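Local structure of STING-associated CdnE c-di-GMP synthase (Flavobacteriaceae, 6WT8) at residues K3-L8 / D351-D356; V21-M26 / V58-T63; T201-V206 / G218-N223. The protein synthesises the cyclic dinucleotide c-di-GMP, probably as the signal for a bacterial STING receptor in CBASS anti-phage defence. One frame throughout, in Å; residues are numbered along the deposited sequence.

Contact 1 (K3-L8 / D351-D356)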
ATOM      1  N   LYS A   3      18.008 -12.704  20.232  1.00 33.80           N
ATOM      2  CA  LYS A   3      17.364 -11.425  19.963  1.00 30.53           C
ATOM      3  C   LYS A   3      17.220 -10.608  21.236  1.00 28.96           C
ATOM      4  O   LYS A   3      16.846 -11.136  22.289  1.00 30.82           O
ATOM      5  CB  LYS A   3      15.994 -11.642  19.335  1.00 26.59           C
ATOM      6  CG  LYS A   3      16.105 -12.148  17.876  1.00 29.75           C
ATOM      7  CD  LYS A   3      14.796 -12.606  17.279  1.00 27.84           C
ATOM      8  CE  LYS A   3      13.994 -11.433  16.737  1.00 27.77           C
ATOM      9  NZ  LYS A   3      14.717 -10.520  15.727  1.00 23.59           N
ATOM     10  N   ASN A   4      17.472  -9.300  21.124  1.00 28.21           N
ATOM     11  CA  ASN A   4      17.350  -8.378  22.253  1.00 27.36           C
ATOM     12  C   ASN A   4      16.024  -7.643  22.070  1.00 25.56           C
ATOM     13  O   ASN A   4      15.969  -6.645  21.348  1.00 26.16           O
ATOM     14  CB  ASN A   4      18.528  -7.413  22.272  1.00 30.20           C
ATOM     15  CG  ASN A   4      18.531  -6.512  23.480  1.00 41.13           C
ATOM     16  OD1 ASN A   4      17.496  -6.229  24.063  1.00 33.63           O
ATOM     17  ND2 ASN A   4      19.712  -6.041  23.857  1.00 48.15           N
ATOM     18  N   TYR A   5      14.977  -8.101  22.763  1.00 25.66           N
ATOM     19  CA  TYR A   5      13.656  -7.520  22.504  1.00 20.59           C
ATOM     20  C   TYR A   5      13.515  -6.139  23.114  1.00 24.75           C
ATOM     21  O   TYR A   5      12.761  -5.303  22.600  1.00 21.91           O
ATOM     22  CB  TYR A   5      12.562  -8.453  22.988  1.00 18.69           C
ATOM     23  CG  TYR A   5      12.489  -9.664  22.119  1.00 19.51           C
ATOM     24  CD1 TYR A   5      11.938  -9.603  20.866  1.00 17.74           C
ATOM     25  CD2 TYR A   5      13.072 -10.852  22.520  1.00 20.93           C
ATOM     26  CE1 TYR A   5      11.943 -10.712  20.032  1.00 20.92           C
ATOM     27  CE2 TYR A   5      13.038 -11.971  21.738  1.00 21.19           C
ATOM     28  CZ  TYR A   5      12.472 -11.900  20.486  1.00 21.91           C
ATOM     29  OH  TYR A   5      12.483 -13.061  19.718  1.00 22.81           O
ATOM     30  N   LEU A   6      14.240  -5.859  24.186  1.00 24.79           N
ATOM     31  CA  LEU A   6      14.232  -4.500  24.737  1.00 20.56           C
ATOM     32  C   LEU A   6      14.734  -3.491  23.714  1.00 23.34           C
ATOM     33  O   LEU A   6      14.122  -2.436  23.506  1.00 26.46           O
ATOM     34  CB  LEU A   6      15.071  -4.452  26.022  1.00 26.22           C
ATOM     35  CG  LEU A   6      15.095  -3.049  26.610  1.00 38.27           C
ATOM     36  CD1 LEU A   6      13.666  -2.773  27.018  1.00 43.46           C
ATOM     37  CD2 LEU A   6      16.009  -2.970  27.819  1.00 44.95           C
ATOM     38  N   GLU A   7      15.844  -3.805  23.041  1.00 23.36           N
ATOM     39  CA  GLU A   7      16.359  -2.910  22.017  1.00 24.44           C
ATOM     40  C   GLU A   7      15.385  -2.805  20.844  1.00 20.69           C
ATOM     41  O   GLU A   7      15.185  -1.722  20.291  1.00 24.87           O
ATOM     42  CB  GLU A   7      17.729  -3.399  21.548  1.00 31.82           C
ATOM     43  CG  GLU A   7      18.403  -2.468  20.552  1.00 53.12           C
ATOM     44  CD  GLU A   7      19.882  -2.804  20.306  1.00 68.46           C
ATOM     45  OE1 GLU A   7      20.324  -3.926  20.670  1.00 69.63           O
ATOM     46  OE2 GLU A   7      20.594  -1.929  19.750  1.00 70.12           O
ATOM     47  N   LEU A   8      14.750  -3.924  20.478  1.00 20.73           N
ATOM     48  CA  LEU A   8      13.791  -3.926  19.379  1.00 20.23           C
ATOM     49  C   LEU A   8      12.571  -3.080  19.718  1.00 17.88           C
ATOM     50  O   LEU A   8      12.085  -2.312  18.869  1.00 18.27           O
ATOM     51  CB  LEU A   8      13.373  -5.355  19.016  1.00 22.01           C
ATOM     52  CG  LEU A   8      14.439  -6.160  18.266  1.00 22.05           C
ATOM     53  CD1 LEU A   8      14.039  -7.665  18.209  1.00 23.09           C
ATOM     54  CD2 LEU A   8      14.671  -5.514  16.893  1.00 21.12           C
ATOM     55  N   ASP A 351      11.029 -17.777  13.110  1.00 14.86           N
ATOM     56  CA  ASP A 351      11.333 -18.985  13.874  1.00 17.49           C
ATOM     57  C   ASP A 351      11.903 -18.618  15.240  1.00 18.18           C
ATOM     58  O   ASP A 351      11.534 -19.211  16.267  1.00 19.49           O
ATOM     59  CB  ASP A 351      12.344 -19.793  13.074  1.00 19.46           C
ATOM     60  CG  ASP A 351      12.602 -21.186  13.626  1.00 35.90           C
ATOM     61  OD1 ASP A 351      11.687 -21.804  14.197  1.00 38.38           O
ATOM     62  OD2 ASP A 351      13.727 -21.679  13.415  1.00 41.36           O
ATOM     63  N   SER A 352      12.837 -17.664  15.268  1.00 15.16           N
ATOM     64  CA  SER A 352      13.402 -17.231  16.552  1.00 17.70           C
ATOM     65  C   SER A 352      12.344 -16.659  17.476  1.00 17.02           C
ATOM     66  O   SER A 352      12.373 -16.889  18.684  1.00 19.31           O
ATOM     67  CB  SER A 352      14.445 -16.160  16.319  1.00 20.88           C
ATOM     68  OG  SER A 352      15.576 -16.752  15.709  1.00 24.43           O
ATOM     69  N   ILE A 353      11.469 -15.814  16.943  1.00 15.24           N
ATOM     70  CA  ILE A 353      10.405 -15.213  17.760  1.00 14.07           C
ATOM     71  C   ILE A 353       9.518 -16.297  18.355  1.00 19.09           C
ATOM     72  O   ILE A 353       9.141 -16.231  19.528  1.00 17.59           O
ATOM     73  CB  ILE A 353       9.586 -14.225  16.916  1.00 16.66           C
ATOM     74  CG1 ILE A 353      10.479 -13.032  16.567  1.00 16.49           C
ATOM     75  CG2 ILE A 353       8.315 -13.786  17.643  1.00 16.95           C
ATOM     76  CD1 ILE A 353       9.879 -12.011  15.532  1.00 20.47           C
ATOM     77  N   ILE A 354       9.138 -17.284  17.544  1.00 17.60           N
ATOM     78  CA  ILE A 354       8.256 -18.344  18.025  1.00 16.50           C
ATOM     79  C   ILE A 354       8.964 -19.141  19.099  1.00 18.45           C
ATOM     80  O   ILE A 354       8.382 -19.481  20.136  1.00 19.44           O
ATOM     81  CB  ILE A 354       7.832 -19.230  16.848  1.00 16.58           C
ATOM     82  CG1 ILE A 354       6.806 -18.503  15.952  1.00 18.12           C
ATOM     83  CG2 ILE A 354       7.202 -20.545  17.380  1.00 17.67           C
ATOM     84  CD1 ILE A 354       6.665 -19.097  14.542  1.00 18.12           C
ATOM     85  N   ALA A 355      10.257 -19.407  18.895  1.00 19.43           N
ATOM     86  CA  ALA A 355      11.005 -20.133  19.906  1.00 19.73           C
ATOM     87  C   ALA A 355      11.081 -19.336  21.204  1.00 20.91           C
ATOM     88  O   ALA A 355      10.994 -19.911  22.300  1.00 23.52           O
ATOM     89  CB  ALA A 355      12.409 -20.477  19.404  1.00 21.75           C
ATOM     90  N   ASP A 356      11.288 -18.020  21.103  1.00 18.56           N
ATOM     91  CA  ASP A 356      11.387 -17.199  22.303  1.00 24.04           C
ATOM     92  C   ASP A 356      10.046 -17.093  23.029  1.00 23.81           C
ATOM     93  O   ASP A 356      10.012 -17.037  24.269  1.00 23.94           O
ATOM     94  CB  ASP A 356      11.919 -15.814  21.938  1.00 21.20           C
ATOM     95  CG  ASP A 356      13.371 -15.849  21.504  1.00 22.48           C
ATOM     96  OD1 ASP A 356      14.124 -16.770  21.962  1.00 27.94           O
ATOM     97  OD2 ASP A 356      13.807 -14.975  20.737  1.00 23.43           O
TER

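Contact 2 (V21-M26 / V58-T63)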
ATOM      1  N   VAL A  21       1.854   7.529  23.243  1.00 20.65           N
ATOM      2  CA  VAL A  21       0.438   7.828  23.338  1.00 22.51           C
ATOM      3  C   VAL A  21      -0.332   6.512  23.409  1.00 19.95           C
ATOM      4  O   VAL A  21       0.135   5.454  22.967  1.00 20.70           O
ATOM      5  CB  VAL A  21      -0.057   8.700  22.165  1.00 21.24           C
ATOM      6  CG1 VAL A  21       0.822   9.973  22.051  1.00 26.94           C
ATOM      7  CG2 VAL A  21      -0.134   7.919  20.919  1.00 24.05           C
ATOM      8  N   GLN A  22      -1.512   6.566  24.023  1.00 21.05           N
ATOM      9  CA  GLN A  22      -2.358   5.386  24.099  1.00 21.11           C
ATOM     10  C   GLN A  22      -2.712   4.902  22.708  1.00 21.06           C
ATOM     11  O   GLN A  22      -3.183   5.682  21.883  1.00 22.24           O
ATOM     12  CB  GLN A  22      -3.622   5.734  24.871  1.00 22.17           C
ATOM     13  CG  GLN A  22      -4.577   4.587  25.059  1.00 23.60           C
ATOM     14  CD  GLN A  22      -4.015   3.519  25.924  1.00 23.00           C
ATOM     15  OE1 GLN A  22      -3.786   3.743  27.118  1.00 27.06           O
ATOM     16  NE2 GLN A  22      -3.807   2.330  25.357  1.00 25.51           N
HETATM   17  N   MSE A  23      -2.465   3.615  22.455  1.00 19.50           N
HETATM   18  CA  MSE A  23      -2.801   2.978  21.168  1.00 20.18           C
HETATM   19  C   MSE A  23      -3.986   2.092  21.449  1.00 20.33           C
HETATM   20  O   MSE A  23      -4.083   1.531  22.527  1.00 22.33           O
HETATM   21  CB  MSE A  23      -1.650   2.143  20.619  1.00 22.89           C
HETATM   22  CG  MSE A  23      -0.349   2.924  20.436  1.00 19.12           C
HETATM   23 SE   MSE A  23      -0.540   4.089  18.901  0.61 22.58          SE
HETATM   24  CE  MSE A  23      -0.497   2.814  17.402  1.00 20.45           C
ATOM     25  N   THR A  24      -4.886   1.928  20.472  1.00 21.38           N
ATOM     26  CA  THR A  24      -5.998   0.997  20.668  1.00 22.18           C
ATOM     27  C   THR A  24      -5.487  -0.432  20.715  1.00 20.15           C
ATOM     28  O   THR A  24      -4.738  -0.868  19.839  1.00 23.35           O
ATOM     29  CB  THR A  24      -6.993   1.146  19.524  1.00 25.53           C
ATOM     30  OG1 THR A  24      -7.401   2.519  19.456  1.00 31.24           O
ATOM     31  CG2 THR A  24      -8.209   0.234  19.723  1.00 27.46           C
ATOM     32  N   LYS A  25      -5.885  -1.160  21.759  1.00 22.74           N
ATOM     33  CA  LYS A  25      -5.481  -2.553  21.871  1.00 20.22           C
ATOM     34  C   LYS A  25      -6.170  -3.372  20.793  1.00 20.66           C
ATOM     35  O   LYS A  25      -7.318  -3.107  20.399  1.00 21.88           O
ATOM     36  CB  LYS A  25      -5.860  -3.121  23.236  1.00 24.31           C
ATOM     37  CG  LYS A  25      -5.138  -2.503  24.425  1.00 26.38           C
ATOM     38  CD  LYS A  25      -5.673  -3.212  25.685  1.00 26.57           C
ATOM     39  CE  LYS A  25      -5.159  -2.655  26.981  1.00 34.94           C
ATOM     40  NZ  LYS A  25      -5.512  -3.670  28.067  1.00 32.54           N
HETATM   41  N   MSE A  26      -5.454  -4.367  20.299  1.00 21.40           N
HETATM   42  CA  MSE A  26      -6.100  -5.338  19.442  1.00 23.20           C
HETATM   43  C   MSE A  26      -7.111  -6.101  20.266  1.00 21.05           C
HETATM   44  O   MSE A  26      -6.891  -6.427  21.439  1.00 22.73           O
HETATM   45  CB  MSE A  26      -5.102  -6.311  18.859  1.00 21.69           C
HETATM   46  CG  MSE A  26      -4.129  -5.618  17.932  1.00 20.83           C
HETATM   47 SE   MSE A  26      -2.630  -6.805  17.317  0.59 20.19          SE
HETATM   48  CE  MSE A  26      -1.648  -6.873  18.934  1.00 20.56           C
ATOM     49  N   VAL A  58       1.775   2.973  13.473  1.00 13.98           N
ATOM     50  CA  VAL A  58       2.117   4.357  13.784  1.00 13.58           C
ATOM     51  C   VAL A  58       0.996   5.024  14.572  1.00 17.32           C
ATOM     52  O   VAL A  58      -0.203   4.816  14.302  1.00 17.41           O
ATOM     53  CB  VAL A  58       2.398   5.085  12.441  1.00 16.22           C
ATOM     54  CG1 VAL A  58       2.533   6.578  12.594  1.00 18.45           C
ATOM     55  CG2 VAL A  58       3.697   4.488  11.781  1.00 17.24           C
ATOM     56  N   ALA A  59       1.396   5.866  15.524  1.00 16.67           N
ATOM     57  CA  ALA A  59       0.419   6.645  16.284  1.00 15.32           C
ATOM     58  C   ALA A  59      -0.465   7.479  15.341  1.00 16.63           C
ATOM     59  O   ALA A  59       0.013   8.050  14.329  1.00 17.64           O
ATOM     60  CB  ALA A  59       1.126   7.548  17.307  1.00 17.93           C
ATOM     61  N   PRO A  60      -1.760   7.585  15.655  1.00 17.90           N
ATOM     62  CA  PRO A  60      -2.726   8.184  14.713  1.00 21.09           C
ATOM     63  C   PRO A  60      -2.483   9.646  14.414  1.00 19.42           C
ATOM     64  O   PRO A  60      -2.873  10.088  13.309  1.00 19.61           O
ATOM     65  CB  PRO A  60      -4.074   7.986  15.410  1.00 21.08           C
ATOM     66  CG  PRO A  60      -3.766   7.582  16.833  1.00 27.30           C
ATOM     67  CD  PRO A  60      -2.414   6.912  16.791  1.00 20.86           C
ATOM     68  N   SER A  61      -1.844  10.413  15.292  1.00 19.40           N
ATOM     69  CA  SER A  61      -1.670  11.830  14.983  1.00 19.89           C
ATOM     70  C   SER A  61      -0.813  12.024  13.744  1.00 21.79           C
ATOM     71  O   SER A  61      -1.054  12.962  12.984  1.00 20.91           O
ATOM     72  CB  SER A  61      -1.077  12.571  16.187  1.00 24.46           C
ATOM     73  OG  SER A  61       0.315  12.243  16.319  1.00 25.82           O
ATOM     74  N   TYR A  62       0.187  11.149  13.518  1.00 19.00           N
ATOM     75  CA  TYR A  62       1.070  11.338  12.370  1.00 19.54           C
ATOM     76  C   TYR A  62       0.303  11.132  11.081  1.00 20.20           C
ATOM     77  O   TYR A  62       0.412  11.912  10.116  1.00 18.30           O
ATOM     78  CB  TYR A  62       2.237  10.340  12.453  1.00 16.29           C
ATOM     79  CG  TYR A  62       3.121  10.566  13.658  1.00 17.81           C
ATOM     80  CD1 TYR A  62       3.970  11.648  13.730  1.00 19.62           C
ATOM     81  CD2 TYR A  62       3.091   9.686  14.721  1.00 19.93           C
ATOM     82  CE1 TYR A  62       4.767  11.864  14.868  1.00 23.34           C
ATOM     83  CE2 TYR A  62       3.905   9.871  15.835  1.00 21.99           C
ATOM     84  CZ  TYR A  62       4.734  10.945  15.914  1.00 24.78           C
ATOM     85  OH  TYR A  62       5.498  11.080  17.087  1.00 26.97           O
ATOM     86  N   THR A  63      -0.497  10.084  11.068  1.00 15.54           N
ATOM     87  CA  THR A  63      -1.309   9.743   9.907  1.00 16.76           C
ATOM     88  C   THR A  63      -2.333  10.828   9.624  1.00 17.13           C
ATOM     89  O   THR A  63      -2.548  11.219   8.471  1.00 17.28           O
ATOM     90  CB  THR A  63      -1.960   8.412  10.207  1.00 17.68           C
ATOM     91  OG1 THR A  63      -0.891   7.464  10.421  1.00 18.12           O
ATOM     92  CG2 THR A  63      -2.850   7.923   9.073  1.00 20.12           C
TER

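Contact 3 (T201-V206 / G218-N223)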
ATOM      1  N   THR A 201      -2.664  10.898 -15.689  1.00 13.21           N
ATOM      2  CA  THR A 201      -3.959  10.748 -16.340  1.00 14.43           C
ATOM      3  C   THR A 201      -4.537   9.376 -15.998  1.00 15.54           C
ATOM      4  O   THR A 201      -3.838   8.504 -15.479  1.00 15.22           O
ATOM      5  CB  THR A 201      -3.792  10.940 -17.855  1.00 20.11           C
ATOM      6  OG1 THR A 201      -5.092  11.000 -18.473  1.00 24.41           O
ATOM      7  CG2 THR A 201      -2.994   9.806 -18.463  1.00 20.03           C
ATOM      8  N   TYR A 202      -5.825   9.183 -16.261  1.00 14.88           N
ATOM      9  CA  TYR A 202      -6.420   7.870 -15.996  1.00 15.41           C
ATOM     10  C   TYR A 202      -6.101   6.872 -17.094  1.00 15.30           C
ATOM     11  O   TYR A 202      -5.917   7.205 -18.260  1.00 18.17           O
ATOM     12  CB  TYR A 202      -7.949   7.956 -15.913  1.00 19.69           C
ATOM     13  CG  TYR A 202      -8.492   8.586 -14.687  1.00 16.24           C
ATOM     14  CD1 TYR A 202      -8.278   8.009 -13.461  1.00 15.66           C
ATOM     15  CD2 TYR A 202      -9.217   9.794 -14.784  1.00 19.09           C
ATOM     16  CE1 TYR A 202      -8.815   8.562 -12.280  1.00 18.41           C
ATOM     17  CE2 TYR A 202      -9.740  10.375 -13.629  1.00 21.22           C
ATOM     18  CZ  TYR A 202      -9.545   9.758 -12.401  1.00 16.45           C
ATOM     19  OH  TYR A 202     -10.061  10.288 -11.207  1.00 22.86           O
ATOM     20  N   TYR A 203      -6.167   5.601 -16.699  1.00 16.23           N
ATOM     21  CA  TYR A 203      -6.184   4.490 -17.636  1.00 16.55           C
ATOM     22  C   TYR A 203      -7.342   3.585 -17.271  1.00 16.67           C
ATOM     23  O   TYR A 203      -7.431   3.103 -16.121  1.00 16.36           O
ATOM     24  CB  TYR A 203      -4.865   3.713 -17.596  1.00 18.67           C
ATOM     25  CG  TYR A 203      -4.871   2.518 -18.528  1.00 19.80           C
ATOM     26  CD1 TYR A 203      -4.511   2.672 -19.844  1.00 20.18           C
ATOM     27  CD2 TYR A 203      -5.230   1.262 -18.061  1.00 18.95           C
ATOM     28  CE1 TYR A 203      -4.505   1.585 -20.729  1.00 26.11           C
ATOM     29  CE2 TYR A 203      -5.256   0.161 -18.930  1.00 21.57           C
ATOM     30  CZ  TYR A 203      -4.868   0.337 -20.251  1.00 21.85           C
ATOM     31  OH  TYR A 203      -4.860  -0.739 -21.143  1.00 26.47           O
ATOM     32  N   LYS A 204      -8.205   3.344 -18.254  1.00 15.68           N
ATOM     33  CA  LYS A 204      -9.376   2.467 -18.070  1.00 16.87           C
ATOM     34  C   LYS A 204      -9.090   1.066 -18.600  1.00 18.30           C
ATOM     35  O   LYS A 204      -8.975   0.862 -19.820  1.00 18.16           O
ATOM     36  CB  LYS A 204     -10.602   3.058 -18.775  1.00 17.81           C
ATOM     37  CG  LYS A 204     -11.021   4.387 -18.188  1.00 20.08           C
ATOM     38  CD  LYS A 204     -12.235   5.003 -18.940  1.00 26.24           C
ATOM     39  CE  LYS A 204     -12.390   6.467 -18.475  1.00 38.15           C
ATOM     40  NZ  LYS A 204     -13.285   7.310 -19.353  1.00 36.10           N
ATOM     41  N   SER A 205      -8.999   0.106 -17.667  1.00 16.44           N
ATOM     42  CA  SER A 205      -8.844  -1.294 -18.059  1.00 14.79           C
ATOM     43  C   SER A 205     -10.189  -1.900 -18.443  1.00 17.10           C
ATOM     44  O   SER A 205     -11.238  -1.322 -18.207  1.00 18.45           O
ATOM     45  CB  SER A 205      -8.254  -2.098 -16.907  1.00 20.29           C
ATOM     46  OG  SER A 205      -9.204  -2.130 -15.846  1.00 18.95           O
ATOM     47  N   VAL A 206     -10.146  -3.061 -19.085  1.00 18.31           N
ATOM     48  CA  VAL A 206     -11.374  -3.806 -19.348  1.00 18.95           C
ATOM     49  C   VAL A 206     -12.115  -4.115 -18.050  1.00 17.96           C
ATOM     50  O   VAL A 206     -13.350  -3.987 -17.991  1.00 18.52           O
ATOM     51  CB  VAL A 206     -11.061  -5.089 -20.129  1.00 20.57           C
ATOM     52  CG1 VAL A 206     -12.364  -5.904 -20.276  1.00 22.01           C
ATOM     53  CG2 VAL A 206     -10.450  -4.716 -21.503  1.00 21.59           C
ATOM     54  N   GLY A 218      -6.993   3.050 -13.240  1.00 17.32           N
ATOM     55  CA  GLY A 218      -5.551   3.139 -13.193  1.00 17.14           C
ATOM     56  C   GLY A 218      -5.076   4.561 -13.424  1.00 16.68           C
ATOM     57  O   GLY A 218      -5.850   5.432 -13.859  1.00 16.98           O
ATOM     58  N   ILE A 219      -3.812   4.787 -13.067  1.00 14.47           N
ATOM     59  CA  ILE A 219      -3.194   6.060 -13.434  1.00 13.64           C
ATOM     60  C   ILE A 219      -1.916   5.811 -14.204  1.00 16.22           C
ATOM     61  O   ILE A 219      -1.210   4.814 -14.029  1.00 17.28           O
ATOM     62  CB  ILE A 219      -2.917   6.958 -12.213  1.00 14.28           C
ATOM     63  CG1 ILE A 219      -1.978   6.273 -11.184  1.00 16.17           C
ATOM     64  CG2 ILE A 219      -4.261   7.386 -11.552  1.00 17.50           C
ATOM     65  CD1 ILE A 219      -1.600   7.202 -10.033  1.00 16.73           C
ATOM     66  N   GLN A 220      -1.591   6.784 -15.060  1.00 14.86           N
ATOM     67  CA  GLN A 220      -0.307   6.839 -15.770  1.00 14.78           C
ATOM     68  C   GLN A 220       0.311   8.170 -15.397  1.00 15.00           C
ATOM     69  O   GLN A 220      -0.183   9.233 -15.794  1.00 16.33           O
ATOM     70  CB  GLN A 220      -0.485   6.688 -17.295  1.00 14.86           C
ATOM     71  CG  GLN A 220      -0.953   5.285 -17.671  1.00 17.92           C
ATOM     72  CD  GLN A 220      -0.883   5.002 -19.142  1.00 18.23           C
ATOM     73  OE1 GLN A 220      -1.918   4.993 -19.817  1.00 21.73           O
ATOM     74  NE2 GLN A 220       0.337   4.778 -19.682  1.00 19.75           N
ATOM     75  N   ILE A 221       1.362   8.099 -14.605  1.00 15.52           N
ATOM     76  CA  ILE A 221       1.987   9.286 -14.018  1.00 15.98           C
ATOM     77  C   ILE A 221       2.839  10.015 -15.048  1.00 17.51           C
ATOM     78  O   ILE A 221       3.650   9.406 -15.762  1.00 17.78           O
ATOM     79  CB  ILE A 221       2.831   8.853 -12.815  1.00 15.18           C
ATOM     80  CG1 ILE A 221       1.856   8.376 -11.731  1.00 18.02           C
ATOM     81  CG2 ILE A 221       3.643  10.008 -12.227  1.00 16.80           C
ATOM     82  CD1 ILE A 221       2.554   7.663 -10.532  1.00 18.91           C
ATOM     83  N   TYR A 222       2.721  11.351 -15.074  1.00 15.65           N
ATOM     84  CA  TYR A 222       3.518  12.184 -15.971  1.00 15.59           C
ATOM     85  C   TYR A 222       4.940  12.412 -15.456  1.00 18.91           C
ATOM     86  O   TYR A 222       5.131  12.822 -14.314  1.00 18.77           O
ATOM     87  CB  TYR A 222       2.823  13.533 -16.139  1.00 16.07           C
ATOM     88  CG  TYR A 222       3.579  14.462 -17.095  1.00 17.04           C
ATOM     89  CD1 TYR A 222       3.682  14.160 -18.429  1.00 16.49           C
ATOM     90  CD2 TYR A 222       4.198  15.599 -16.625  1.00 18.09           C
ATOM     91  CE1 TYR A 222       4.371  14.996 -19.325  1.00 20.21           C
ATOM     92  CE2 TYR A 222       4.878  16.449 -17.507  1.00 19.87           C
ATOM     93  CZ  TYR A 222       4.984  16.111 -18.843  1.00 21.14           C
ATOM     94  OH  TYR A 222       5.657  16.961 -19.720  1.00 24.25           O
ATOM     95  N   ASN A 223       5.925  12.143 -16.297  1.00 17.49           N
ATOM     96  CA  ASN A 223       7.327  12.379 -16.002  1.00 20.57           C
ATOM     97  C   ASN A 223       7.765  13.679 -16.660  1.00 20.41           C
ATOM     98  O   ASN A 223       7.729  13.804 -17.882  1.00 19.91           O
ATOM     99  CB  ASN A 223       8.164  11.221 -16.540  1.00 20.53           C
ATOM    100  CG  ASN A 223       9.662  11.388 -16.222  1.00 26.24           C
ATOM    101  OD1 ASN A 223      10.245  12.420 -16.488  1.00 28.32           O
ATOM    102  ND2 ASN A 223      10.254  10.354 -15.614  1.00 28.68           N
TER

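Contact 1 (K3-L8 / D351-D356)
K3 reaches across to S352 and I353, while Y5 beside it bonds to D356, so the start of the chain rests on helix 336-360 near its end. Followed outward, K3 begins with CB, loosely placed 4.2 Å from D356 OD2. CD lies against S352 CB at 3.7 Å. The bend at chi3 (83°) carries CE over to I353 CG1 at 3.9 Å, and a second at chi4 leads NZ to a salt bridge with E349, one turn before S352 on the same helix. The methylene part is thus used for packing and the ammonium for charge.

Y5 supplies the hydrogen bond of the contact: its OH donates to D356 OD2 at a short 2.5 Å, on the lone pair of OD2 that faces away from OD1. The carboxylate approaches the ring edge with the two planes nearly perpendicular (86°), and I353 CG1 lies at the ring edge too, 3.7 Å from OH. D356 OD2 has a second partner in S1 OG, which is also bonded to K3 N; the carboxylate therefore gathers both the tyrosine and the chain start. N4 caps helix 5-16, with its OD1 taking E7 N at 3.1 Å from above the carbonyl plane.

Among the neighbouring helices, Y5 leans on D46 and V47 of helix 46-56. I353 fits between this helix, at I51, and two others, meeting F259 and I263 of helix 253-266 and V302 of helix 300-314.

Contact 2 (V21-M26 / V58-T63)
M23 and A59 mark the closest backbone approach, CA to CA 6.9 Å, where the irregular, extended strip 21-26 passes the turn leading into helix 60-81. Side-chain packing bridges that gap. M23, a selenomethionine, does most of it: its chain is bent at chi2 (-73°) and chi3 (-72°), and this curl turns the end of the side chain in toward residues 58-60. SE sits 3.8 Å from A59 CA and 4.0 Å from P60 CD, crossing the proline at a slant, while CE lies 3.7 Å from V58 O. V21 adds one branch, CG2 meeting A59 CB at 3.8 Å, so the small alanine methyl is touched by both V21 and M23.

On the strip itself Q22 folds back: NE2 donates to M23 O at 3.0 Å, nearly straight and within the plane of its own amide, which braces the backbone beside M23. On the other segment Y62 N bonds to A59 O.

The turn is also held to the end of helix 5-16, where A59 shares a backbone hydrogen bond with S16. N17, just beyond, touches M23 and donates to V21 O, and further along the strip M26 packs on K52, M55 and K56 of helix 46-56.

Contact 3 (T201-V206 / G218-N223)
T201 and Q220 form a hydrogen-bonded antiparallel pair, Y202 and I219 the non-hydrogen-bonded pair next to it, and Y203 and G218 a second hydrogen-bonded pair. The short strand axes run at 137°, well twisted from strict antiparallel.

Four backbone bonds make the ladder. T201 N donates to Q220 O at 3.0 Å and Q220 N returns to T201 O at 2.9 Å; Y203 N donates to G218 O and G218 N to Y203 O, both also at 2.9 Å.

CA-H...O contacts fill the intervening pair, with I219 CA 3.3 Å from T201 O and Y202 CA equally far from G218 O. That last oxygen also lies in the plane of the Y202 ring, at its edge, 3.6 Å from CD1.

T201, Y203 and Q220 point to one face of the sheet. T201 and Q220 lie side by side, pointing the same way, and Q220, extended beyond CG, brings OE1 to 3.5 Å from Y203 CD1, its amide steeply turned (82°) to the ring. Its NE2 is bonded to N230 O, and T201 OG1 to Q154. The side chains of Y202 and I219 diverge from each other, I219 pointing roughly opposite to T201 and Q220, yet both touch I110 of strand 106-112. Y202 OH is bonded to D86 while K217 makes a cation-pi contact with its ring.

Strand 218-221 thus extends the mixed sheet beyond strand 192-204, reached through helix 206-211. Such a sheet, with helices packed on it, is consistent with the nucleotidyltransferase core of CD-NTase enzymes.

How the contacts relate
Contact 3 is the buried one, a strand pair in the central sheet, whereas contacts 1 and 2 are only partly buried and lie across the chain's centre from it. Those two belong to the same helical end, their nearest atoms about 12 Å apart: helix 5-16 starts in contact 1 and ends beside contact 2, and helix 46-56 is packed by residues of both. Contact 3, about 19 Å from contact 2 at the nearest atoms, shares neither helix. Chemistry follows place. The sheet relies on backbone hydrogen bonds, contact 1 joins the chain's two ends with a tyrosine-carboxylate bond and aliphatic packing, and contact 2 relies on van der Waals packing, mostly of apolar side chains.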